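Glutathione S-transferase (Burkholderia glumae, PDB 4ISD) binds glutathione and probably catalyses its transfer to electrophilic substrates, as other members of the glutathione transferase family do. Local coordinates at residues Leu10-Asp15 against Phe35-Val40; Ala14-Ala19 against Gln205-Gln210; Phe173-Asn178 against Arg197-Pro202. One frame throughout, in Å; residues are numbered along the deposited sequence.

The three contacts illustrate how a two-domain glutathione transferase changes its chemistry with place. Interaction 1 lies toward the surface and joins two parallel strands of the thioredoxin-like domain, mostly by backbone hydrogen bonds. Interaction 2 is buried and links the loop after the first of those strands to helix 202-212 of the other domain through aromatic and aliphatic packing. The two share Ala14 and Asp15, and Tyr16 and Gln210 of interaction 2 touch Ile37 of interaction 1. Interaction 3, partly buried, stays among the C-terminal helices and adds an indole-to-amide hydrogen bond; Trp199 O and Gln205 NE2 connect it with interaction 2.

Interaction 1: residues Leu10-Asp15 against Phe35-Val40; sequences LYVGAD and FEIRTV
Leu10 and Val12 pair with Ile37 and Thr39 in the parallel beta-alpha-beta unit that opens the thioredoxin-like domain, where a right-handed crossover through helix 19-31 brings strand 36-40 beside strand 8-13. The backbone bonds follow the zigzag expected of parallel strands. Glu36 O accepts from Leu10 N, and Arg38 N donates to Leu10 O at 2.8 Å. Arg38 O then takes the N-H of Val12, and Val40 N returns to Val12 O at 2.7 Å. The pattern ends differently: Ala14 N reaches Val40 O from 45° above the carbonyl plane, as the chain turns out of the strand into the loop.

Apolar packing occupies the face that carries Leu10, Val12, Ile37 and Thr39. Leu10 runs alongside Phe35, with CD2 coming 4.0 Å from ring atom CE2, while Val12 CG2 meets Ile37 CG2 at 3.9 Å. Helix 19-31 packs here as well, through Ala21 against Val12 and Phe25 edge-to-face with Phe35. At the strand end, Val40 CG2 lies at the edge of the Tyr11 ring.

The polar side-chain contact is on the reverse face, which carries Tyr11 and Arg38. Arg38 is extended from CG to NE, and the stretched chain lays its CD 4.0 Å from both CE2 and CZ of Tyr11 and brings NH1 to the hydroxyl. The ring and guanidinium planes stand 84° apart, and Arg38 NH1 makes a weak, bent hydrogen bond of 3.1 Å to Tyr11 OH.

Interaction 2: residues Ala14-Ala19 against Gln205-Gln210; sequences ADYVSA and QQWVKQ
Tyr16 meets Trp207 and Gln210 across the boundary between the two domains, an example of a short loop packed by aromatic side chains against a helix far away in sequence. At Tyr16 the backbone adopts positive phi, and the side chain extends toward helix 202-212. Its CD2 lies over one face of the Trp207 indole, near the rim and 3.6 Å from CH2, with the ring planes inclined at 51°. Farther along the phenol, CE2 is 3.4 Å from Gln210 CG, and the Gln210 amide plane is turned by only 27° from that of the ring. The backbone carbonyl O of Gln210 lies over a face of the same ring. The Tyr16 carbonyl, for its part, lies beside the six-membered ring of Trp207. Placing CG of Trp207 anti to the backbone N (chi1 169°) carries the indole from the helix to this loop.

At Val17 the contact is bridged by solvent. Val17 O accepts a hydrogen bond of 2.8 Å from a water, which in turn accepts a weak one from Trp207 NE1. Ser18 belongs to the glutathione pocket and occupies the N-cap of helix 19-31, where its OG is hydrogen-bonded to the backbone N atoms of Phe20 and Ala21. Its carbonyl O lies 4.2 Å from Trp207 CZ2. Trp207, from the C-terminal domain, thus lies next to the loop that carries a glutathione-pocket residue.

Around this join, helix 19-31 packs on Trp207 through Ala21, Met22 and an edge-to-face Phe25, while strand 36-40 presents Ile37 to both Tyr16 and Gln210.

Interaction 3: residues Phe173-Asn178 against Arg197-Pro202; sequences FALMLN and RQWARP
Gln198 packs against Ala174, and Trp199 against Leu175, where the last part of helix 189-199 rests on helix 168-177, a compact case of two successive helices of the all-helical glutathione transferase domain meeting through alanine, leucine, glutamine and tryptophan side chains. The closest backbone approach pairs Gln198 with Ala174, whose CA atoms are 6.4 Å apart. Gln198 CB sits 3.5 Å from Ala174 CB, and the small methyl is consistent with the close approach of the helices here. Beyond CG the Gln198 chain bends (chi2 -54°), and its end leads away from helix 168-177; Tyr160 and Trp166 pack against this side chain.

Trp199 follows and carries both an apolar contact and a polar one. Leu175 CD2 approaches the indole obliquely, 3.3 Å from CZ2, with the two side chains crossing at about a right angle. One helical turn beyond Ala174, Asn178 supplies an amide oxygen to the nitrogen edge of the indole. Trp199 NE1 donates to Asn178 OD1 over 3.2 Å, with an N-H...O angle of 150°. The amide plane is turned steeply to the indole, by 81°, while OD1 itself lies at the ring edge near NE1. Asn178 is poorly ordered, and this bond may therefore be less firmly held than the packing beside it.

Shortly afterwards Arg201 occupies the N-cap position of helix 202-212. Helix 19-31 of the thioredoxin-like domain adjoins the contact through Met22, which touches both Leu175 and Trp199, and through Ala19 against Leu175, while Tyr194 of helix 189-199 packs on Ala174.

Interaction 1: residues Leu10-Asp15 against Phe35-Val40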
loop_
_atom_site.group_PDB
_atom_site.type_symbol
_atom_site.label_atom_id
_atom_site.label_comp_id
_atom_site.label_asym_id
_atom_site.label_seq_id
_atom_site.Cartn_x
_atom_site.Cartn_y
_atom_site.Cartn_z
ATOM N N LEU A 10 -3.274 -18.524 -7.619
ATOM C CA LEU A 10 -2.514 -17.290 -7.754
ATOM C C LEU A 10 -2.371 -16.941 -9.233
ATOM O O LEU A 10 -1.999 -17.784 -10.056
ATOM C CB LEU A 10 -1.153 -17.420 -7.055
ATOM C CG LEU A 10 -0.252 -16.191 -6.947
ATOM C CD1 LEU A 10 -0.749 -15.238 -5.876
ATOM C CD2 LEU A 10 1.193 -16.604 -6.672
ATOM N N TYR A 11 -2.720 -15.702 -9.558
ATOM C CA TYR A 11 -2.623 -15.165 -10.909
ATOM C C TYR A 11 -1.347 -14.346 -10.967
ATOM O O TYR A 11 -1.128 -13.457 -10.137
ATOM C CB TYR A 11 -3.859 -14.285 -11.247
ATOM C CG TYR A 11 -5.146 -15.084 -11.345
ATOM C CD1 TYR A 11 -5.864 -15.427 -10.195
ATOM C CD2 TYR A 11 -5.625 -15.527 -12.577
ATOM C CE1 TYR A 11 -7.020 -16.189 -10.266
ATOM C CE2 TYR A 11 -6.785 -16.287 -12.660
ATOM C CZ TYR A 11 -7.482 -16.615 -11.498
ATOM O OH TYR A 11 -8.640 -17.376 -11.563
ATOM N N VAL A 12 -0.494 -14.659 -11.930
ATOM C CA VAL A 12 0.781 -13.958 -12.075
ATOM C C VAL A 12 0.962 -13.622 -13.548
ATOM O O VAL A 12 0.216 -14.125 -14.388
ATOM C CB VAL A 12 1.989 -14.817 -11.549
ATOM C CG1 VAL A 12 1.852 -15.092 -10.050
ATOM C CG2 VAL A 12 2.110 -16.131 -12.313
ATOM N N GLY A 13 1.932 -12.767 -13.862
ATOM C CA GLY A 13 2.268 -12.499 -15.248
ATOM C C GLY A 13 2.897 -13.746 -15.845
ATOM O O GLY A 13 3.632 -14.454 -15.153
ATOM N N ALA A 14 2.616 -14.018 -17.118
ATOM C CA ALA A 14 3.097 -15.241 -17.763
ATOM C C ALA A 14 4.620 -15.327 -17.824
ATOM O O ALA A 14 5.174 -16.411 -18.031
ATOM C CB ALA A 14 2.509 -15.384 -19.162
ATOM N N ASP A 15 5.283 -14.185 -17.639
ATOM C CA ASP A 15 6.743 -14.097 -17.710
ATOM C C ASP A 15 7.453 -14.228 -16.363
ATOM O O ASP A 15 8.679 -14.222 -16.307
ATOM C CB ASP A 15 7.168 -12.795 -18.385
ATOM C CG ASP A 15 6.871 -12.792 -19.862
ATOM O OD1 ASP A 15 6.745 -13.894 -20.439
ATOM O OD2 ASP A 15 6.767 -11.692 -20.447
ATOM N N PHE A 35 -1.294 -24.259 -3.378
ATOM C CA PHE A 35 -1.937 -23.387 -4.370
ATOM C C PHE A 35 -1.612 -23.735 -5.824
ATOM O O PHE A 35 -0.535 -24.226 -6.137
ATOM C CB PHE A 35 -1.649 -21.905 -4.107
ATOM C CG PHE A 35 -0.202 -21.497 -4.289
ATOM C CD1 PHE A 35 0.721 -21.692 -3.271
ATOM C CD2 PHE A 35 0.221 -20.856 -5.448
ATOM C CE1 PHE A 35 2.042 -21.285 -3.417
ATOM C CE2 PHE A 35 1.545 -20.442 -5.596
ATOM C CZ PHE A 35 2.451 -20.655 -4.580
ATOM N N GLU A 36 -2.571 -23.485 -6.708
ATOM C CA GLU A 36 -2.361 -23.610 -8.140
ATOM C C GLU A 36 -1.875 -22.266 -8.650
ATOM O O GLU A 36 -2.192 -21.227 -8.065
ATOM C CB GLU A 36 -3.681 -23.952 -8.831
ATOM C CG GLU A 36 -3.520 -24.481 -10.241
ATOM C CD GLU A 36 -2.796 -25.814 -10.267
ATOM O OE1 GLU A 36 -3.000 -26.615 -9.326
ATOM O OE2 GLU A 36 -2.022 -26.057 -11.219
ATOM N N ILE A 37 -1.112 -22.277 -9.736
ATOM C CA ILE A 37 -0.715 -21.035 -10.381
ATOM C C ILE A 37 -1.329 -20.945 -11.766
ATOM O O ILE A 37 -1.219 -21.885 -12.563
ATOM C CB ILE A 37 0.812 -20.890 -10.476
ATOM C CG1 ILE A 37 1.390 -20.509 -9.118
ATOM C CG2 ILE A 37 1.195 -19.812 -11.482
ATOM C CD1 ILE A 37 2.822 -20.974 -8.926
ATOM N N ARG A 38 -1.988 -19.812 -12.019
ATOM C CA ARG A 38 -2.532 -19.462 -13.330
ATOM C C ARG A 38 -1.863 -18.183 -13.816
ATOM O O ARG A 38 -1.524 -17.309 -13.016
ATOM C CB ARG A 38 -4.046 -19.255 -13.255
ATOM C CG ARG A 38 -4.809 -20.500 -12.851
ATOM C CD ARG A 38 -6.299 -20.249 -12.755
ATOM N NE ARG A 38 -6.999 -21.396 -12.180
ATOM C CZ ARG A 38 -8.300 -21.427 -11.902
ATOM N NH1 ARG A 38 -9.070 -20.368 -12.144
ATOM N NH2 ARG A 38 -8.833 -22.525 -11.379
ATOM N N THR A 39 -1.680 -18.064 -15.126
ATOM C CA THR A 39 -0.904 -16.955 -15.665
ATOM C C THR A 39 -1.724 -16.012 -16.523
ATOM O O THR A 39 -2.714 -16.407 -17.128
ATOM C CB THR A 39 0.241 -17.460 -16.524
ATOM O OG1 THR A 39 -0.295 -18.106 -17.680
ATOM C CG2 THR A 39 1.091 -18.443 -15.737
ATOM N N VAL A 40 -1.290 -14.755 -16.571
ATOM C CA VAL A 40 -1.919 -13.734 -17.402
ATOM C C VAL A 40 -0.863 -13.140 -18.352
ATOM O O VAL A 40 0.209 -12.735 -17.911
ATOM C CB VAL A 40 -2.564 -12.635 -16.524
ATOM C CG1 VAL A 40 -3.485 -11.767 -17.348
ATOM C CG2 VAL A 40 -3.344 -13.266 -15.368
#

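Interaction 2: residues Ala14-Ala19 against Gln205-Gln210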
loop_
_atom_site.group_PDB
_atom_site.type_symbol
_atom_site.label_atom_id
_atom_site.label_comp_id
_atom_site.label_asym_id
_atom_site.label_seq_id
_atom_site.Cartn_x
_atom_site.Cartn_y
_atom_site.Cartn_z
ATOM N N ALA A 14 2.616 -14.018 -17.118
ATOM C CA ALA A 14 3.097 -15.241 -17.763
ATOM C C ALA A 14 4.620 -15.327 -17.824
ATOM O O ALA A 14 5.174 -16.411 -18.031
ATOM C CB ALA A 14 2.509 -15.384 -19.162
ATOM N N ASP A 15 5.283 -14.185 -17.639
ATOM C CA ASP A 15 6.743 -14.097 -17.710
ATOM C C ASP A 15 7.453 -14.228 -16.363
ATOM O O ASP A 15 8.679 -14.222 -16.307
ATOM C CB ASP A 15 7.168 -12.795 -18.385
ATOM C CG ASP A 15 6.871 -12.792 -19.862
ATOM O OD1 ASP A 15 6.745 -13.894 -20.439
ATOM O OD2 ASP A 15 6.767 -11.692 -20.447
ATOM N N TYR A 16 6.679 -14.331 -15.287
ATOM C CA TYR A 16 7.229 -14.491 -13.941
ATOM C C TYR A 16 8.226 -13.390 -13.579
ATOM O O TYR A 16 9.133 -13.588 -12.770
ATOM C CB TYR A 16 7.856 -15.879 -13.782
ATOM C CG TYR A 16 6.830 -16.991 -13.716
ATOM C CD1 TYR A 16 6.217 -17.467 -14.867
ATOM C CD2 TYR A 16 6.471 -17.564 -12.497
ATOM C CE1 TYR A 16 5.282 -18.484 -14.810
ATOM C CE2 TYR A 16 5.532 -18.583 -12.431
ATOM C CZ TYR A 16 4.941 -19.037 -13.589
ATOM O OH TYR A 16 4.006 -20.046 -13.532
ATOM N N VAL A 17 8.043 -12.226 -14.189
ATOM C CA VAL A 17 8.951 -11.110 -13.987
ATOM C C VAL A 17 8.555 -10.242 -12.791
ATOM O O VAL A 17 9.410 -9.901 -11.974
ATOM C CB VAL A 17 9.097 -10.260 -15.269
ATOM C CG1 VAL A 17 9.958 -9.037 -15.007
ATOM C CG2 VAL A 17 9.694 -11.105 -16.394
ATOM N N SER A 18 7.266 -9.910 -12.681
ATOM C CA SER A 18 6.763 -9.049 -11.603
ATOM C C SER A 18 7.397 -9.248 -10.213
ATOM O O SER A 18 7.416 -10.354 -9.676
ATOM C CB SER A 18 5.246 -9.177 -11.473
ATOM O OG SER A 18 4.771 -8.432 -10.358
ATOM N N ALA A 19 7.898 -8.162 -9.633
ATOM C CA ALA A 19 8.421 -8.191 -8.276
ATOM C C ALA A 19 7.297 -8.414 -7.278
ATOM O O ALA A 19 7.525 -8.823 -6.135
ATOM C CB ALA A 19 9.106 -6.893 -7.972
ATOM N N GLN A 205 13.551 -19.078 -4.024
ATOM C CA GLN A 205 14.158 -20.040 -4.949
ATOM C C GLN A 205 13.104 -20.884 -5.634
ATOM O O GLN A 205 13.248 -21.255 -6.799
ATOM C CB GLN A 205 15.173 -20.949 -4.241
ATOM C CG GLN A 205 16.520 -20.285 -3.965
ATOM C CD GLN A 205 17.151 -19.693 -5.223
ATOM O OE1 GLN A 205 17.509 -20.421 -6.161
ATOM N NE2 GLN A 205 17.282 -18.363 -5.251
ATOM N N GLN A 206 12.038 -21.186 -4.904
ATOM C CA GLN A 206 10.934 -21.928 -5.478
ATOM C C GLN A 206 10.382 -21.128 -6.647
ATOM O O GLN A 206 9.986 -21.714 -7.668
ATOM C CB GLN A 206 9.846 -22.163 -4.431
ATOM C CG GLN A 206 10.090 -23.341 -3.525
ATOM C CD GLN A 206 10.083 -24.631 -4.292
ATOM O OE1 GLN A 206 9.404 -24.747 -5.315
ATOM N NE2 GLN A 206 10.852 -25.610 -3.823
ATOM N N TRP A 207 10.378 -19.793 -6.496
ATOM C CA TRP A 207 9.905 -18.878 -7.541
ATOM C C TRP A 207 10.802 -18.879 -8.773
ATOM O O TRP A 207 10.292 -18.942 -9.898
ATOM C CB TRP A 207 9.746 -17.448 -7.020
ATOM C CG TRP A 207 9.526 -16.430 -8.101
ATOM C CD1 TRP A 207 10.480 -15.682 -8.729
ATOM C CD2 TRP A 207 8.267 -16.045 -8.680
ATOM N NE1 TRP A 207 9.895 -14.862 -9.664
ATOM C CE2 TRP A 207 8.538 -15.059 -9.651
ATOM C CE3 TRP A 207 6.937 -16.429 -8.463
ATOM C CZ2 TRP A 207 7.528 -14.453 -10.407
ATOM C CZ3 TRP A 207 5.931 -15.827 -9.221
ATOM C CH2 TRP A 207 6.235 -14.856 -10.184
ATOM N N VAL A 208 12.122 -18.807 -8.583
ATOM C CA VAL A 208 13.009 -18.823 -9.753
ATOM C C VAL A 208 12.989 -20.193 -10.432
ATOM O O VAL A 208 13.235 -20.304 -11.638
ATOM C CB VAL A 208 14.473 -18.333 -9.471
ATOM C CG1 VAL A 208 14.590 -17.653 -8.101
ATOM C CG2 VAL A 208 15.441 -19.450 -9.595
ATOM N N LYS A 209 12.651 -21.219 -9.654
ATOM C CA LYS A 209 12.471 -22.581 -10.171
ATOM C C LYS A 209 11.168 -22.723 -10.965
ATOM O O LYS A 209 11.133 -23.365 -12.010
ATOM C CB LYS A 209 12.509 -23.604 -9.022
ATOM C CG LYS A 209 11.755 -24.914 -9.271
ATOM C CD LYS A 209 12.637 -25.974 -9.931
ATOM C CE LYS A 209 12.077 -27.383 -9.712
ATOM N NZ LYS A 209 11.978 -28.153 -10.987
ATOM N N GLN A 210 10.093 -22.136 -10.460
ATOM C CA GLN A 210 8.818 -22.202 -11.168
ATOM C C GLN A 210 8.915 -21.394 -12.461
ATOM O O GLN A 210 8.430 -21.823 -13.513
ATOM C CB GLN A 210 7.688 -21.673 -10.289
ATOM C CG GLN A 210 6.361 -21.551 -11.006
ATOM C CD GLN A 210 5.368 -22.595 -10.561
ATOM O OE1 GLN A 210 5.547 -23.226 -9.515
ATOM N NE2 GLN A 210 4.311 -22.789 -11.350
HETATM O O HOH W 1 10.840 -11.780 -10.386
#

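Interaction 3: residues Phe173-Asn178 against Arg197-Pro202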
loop_
_atom_site.group_PDB
_atom_site.type_symbol
_atom_site.label_atom_id
_atom_site.label_comp_id
_atom_site.label_asym_id
_atom_site.label_seq_id
_atom_site.Cartn_x
_atom_site.Cartn_y
_atom_site.Cartn_z
ATOM N N PHE A 173 11.969 -5.451 -0.296
ATOM C CA PHE A 173 13.113 -4.552 -0.229
ATOM C C PHE A 173 14.248 -5.070 -1.112
ATOM O O PHE A 173 14.830 -4.315 -1.903
ATOM C CB PHE A 173 13.607 -4.419 1.211
ATOM C CG PHE A 173 14.429 -3.195 1.455
ATOM C CD1 PHE A 173 14.275 -2.074 0.652
ATOM C CD2 PHE A 173 15.350 -3.156 2.488
ATOM C CE1 PHE A 173 15.015 -0.936 0.872
ATOM C CE2 PHE A 173 16.107 -2.025 2.710
ATOM C CZ PHE A 173 15.939 -0.909 1.899
ATOM N N ALA A 174 14.542 -6.364 -0.976
ATOM C CA ALA A 174 15.651 -6.977 -1.693
ATOM C C ALA A 174 15.440 -6.877 -3.191
ATOM O O ALA A 174 16.368 -6.509 -3.927
ATOM C CB ALA A 174 15.830 -8.413 -1.275
ATOM N N LEU A 175 14.224 -7.181 -3.644
ATOM C CA LEU A 175 13.884 -6.979 -5.059
ATOM C C LEU A 175 14.139 -5.545 -5.496
ATOM O O LEU A 175 14.801 -5.318 -6.509
ATOM C CB LEU A 175 12.438 -7.375 -5.362
ATOM C CG LEU A 175 12.179 -8.829 -4.969
ATOM C CD1 LEU A 175 10.814 -9.332 -5.434
ATOM C CD2 LEU A 175 13.301 -9.701 -5.495
ATOM N N MET A 176 13.639 -4.583 -4.718
ATOM C CA MET A 176 13.777 -3.165 -5.078
ATOM C C MET A 176 15.233 -2.744 -5.088
ATOM O O MET A 176 15.656 -2.017 -5.988
ATOM C CB MET A 176 12.975 -2.272 -4.127
ATOM C CG MET A 176 13.007 -0.770 -4.448
ATOM S SD MET A 176 12.176 -0.219 -5.977
ATOM C CE MET A 176 10.807 -1.363 -6.094
ATOM N N LEU A 177 16.014 -3.225 -4.113
ATOM C CA LEU A 177 17.432 -2.857 -4.037
ATOM C C LEU A 177 18.237 -3.243 -5.277
ATOM O O LEU A 177 19.341 -2.752 -5.468
ATOM C CB LEU A 177 18.101 -3.407 -2.772
ATOM C CG LEU A 177 17.628 -2.773 -1.459
ATOM C CD1 LEU A 177 18.170 -3.547 -0.266
ATOM C CD2 LEU A 177 18.006 -1.290 -1.385
ATOM N N ASN A 178 17.683 -4.096 -6.135
ATOM C CA ASN A 178 18.393 -4.477 -7.353
ATOM C C ASN A 178 18.457 -3.348 -8.381
ATOM O O ASN A 178 19.114 -3.477 -9.415
ATOM C CB ASN A 178 17.816 -5.764 -7.958
ATOM C CG ASN A 178 18.360 -7.025 -7.280
ATOM O OD1 ASN A 178 17.695 -7.643 -6.433
ATOM N ND2 ASN A 178 19.586 -7.403 -7.644
ATOM N N ARG A 197 21.416 -12.810 0.630
ATOM C CA ARG A 197 20.743 -13.509 1.723
ATOM C C ARG A 197 19.266 -13.749 1.376
ATOM O O ARG A 197 18.773 -14.891 1.407
ATOM C CB ARG A 197 20.807 -12.566 2.922
ATOM C CG ARG A 197 20.979 -13.164 4.280
ATOM C CD ARG A 197 20.943 -12.010 5.313
ATOM N NE ARG A 197 22.023 -11.041 5.112
ATOM C CZ ARG A 197 22.070 -9.826 5.658
ATOM N NH1 ARG A 197 21.077 -9.395 6.427
ATOM N NH2 ARG A 197 23.111 -9.025 5.417
ATOM N N GLN A 198 18.575 -12.652 1.051
ATOM C CA GLN A 198 17.142 -12.665 0.767
ATOM C C GLN A 198 16.749 -13.443 -0.494
ATOM O O GLN A 198 15.702 -14.084 -0.514
ATOM C CB GLN A 198 16.593 -11.233 0.703
ATOM C CG GLN A 198 16.672 -10.453 2.021
ATOM C CD GLN A 198 16.025 -11.191 3.182
ATOM O OE1 GLN A 198 15.055 -11.920 2.992
ATOM N NE2 GLN A 198 16.572 -11.023 4.391
ATOM N N TRP A 199 17.567 -13.378 -1.543
ATOM C CA TRP A 199 17.346 -14.200 -2.749
ATOM C C TRP A 199 17.576 -15.704 -2.535
ATOM O O TRP A 199 17.171 -16.518 -3.367
ATOM C CB TRP A 199 18.226 -13.722 -3.911
ATOM C CG TRP A 199 17.591 -12.652 -4.716
ATOM C CD1 TRP A 199 17.730 -11.301 -4.553
ATOM C CD2 TRP A 199 16.680 -12.835 -5.812
ATOM N NE1 TRP A 199 16.966 -10.633 -5.490
ATOM C CE2 TRP A 199 16.317 -11.554 -6.272
ATOM C CE3 TRP A 199 16.146 -13.960 -6.449
ATOM C CZ2 TRP A 199 15.448 -11.371 -7.343
ATOM C CZ3 TRP A 199 15.287 -13.777 -7.499
ATOM C CH2 TRP A 199 14.939 -12.491 -7.937
ATOM N N ALA A 200 18.223 -16.065 -1.426
ATOM C CA ALA A 200 18.588 -17.458 -1.146
ATOM C C ALA A 200 17.552 -18.240 -0.330
ATOM O O ALA A 200 17.727 -19.433 -0.084
ATOM C CB ALA A 200 19.981 -17.528 -0.454
ATOM N N ARG A 201 16.487 -17.577 0.106
ATOM C CA ARG A 201 15.425 -18.266 0.840
ATOM C C ARG A 201 14.798 -19.340 -0.046
ATOM O O ARG A 201 14.610 -19.124 -1.240
ATOM C CB ARG A 201 14.373 -17.264 1.343
ATOM C CG ARG A 201 14.939 -16.269 2.364
ATOM C CD ARG A 201 13.880 -15.449 3.050
ATOM N NE ARG A 201 12.926 -16.280 3.774
ATOM C CZ ARG A 201 13.035 -16.601 5.061
ATOM N NH1 ARG A 201 14.061 -16.167 5.780
ATOM N NH2 ARG A 201 12.113 -17.362 5.629
ATOM N N PRO A 202 14.538 -20.528 0.516
ATOM C CA PRO A 202 13.887 -21.558 -0.300
ATOM C C PRO A 202 12.590 -21.067 -0.956
ATOM O O PRO A 202 12.300 -21.516 -2.066
ATOM C CB PRO A 202 13.607 -22.672 0.708
ATOM C CG PRO A 202 14.667 -22.519 1.726
ATOM C CD PRO A 202 15.032 -21.067 1.798
#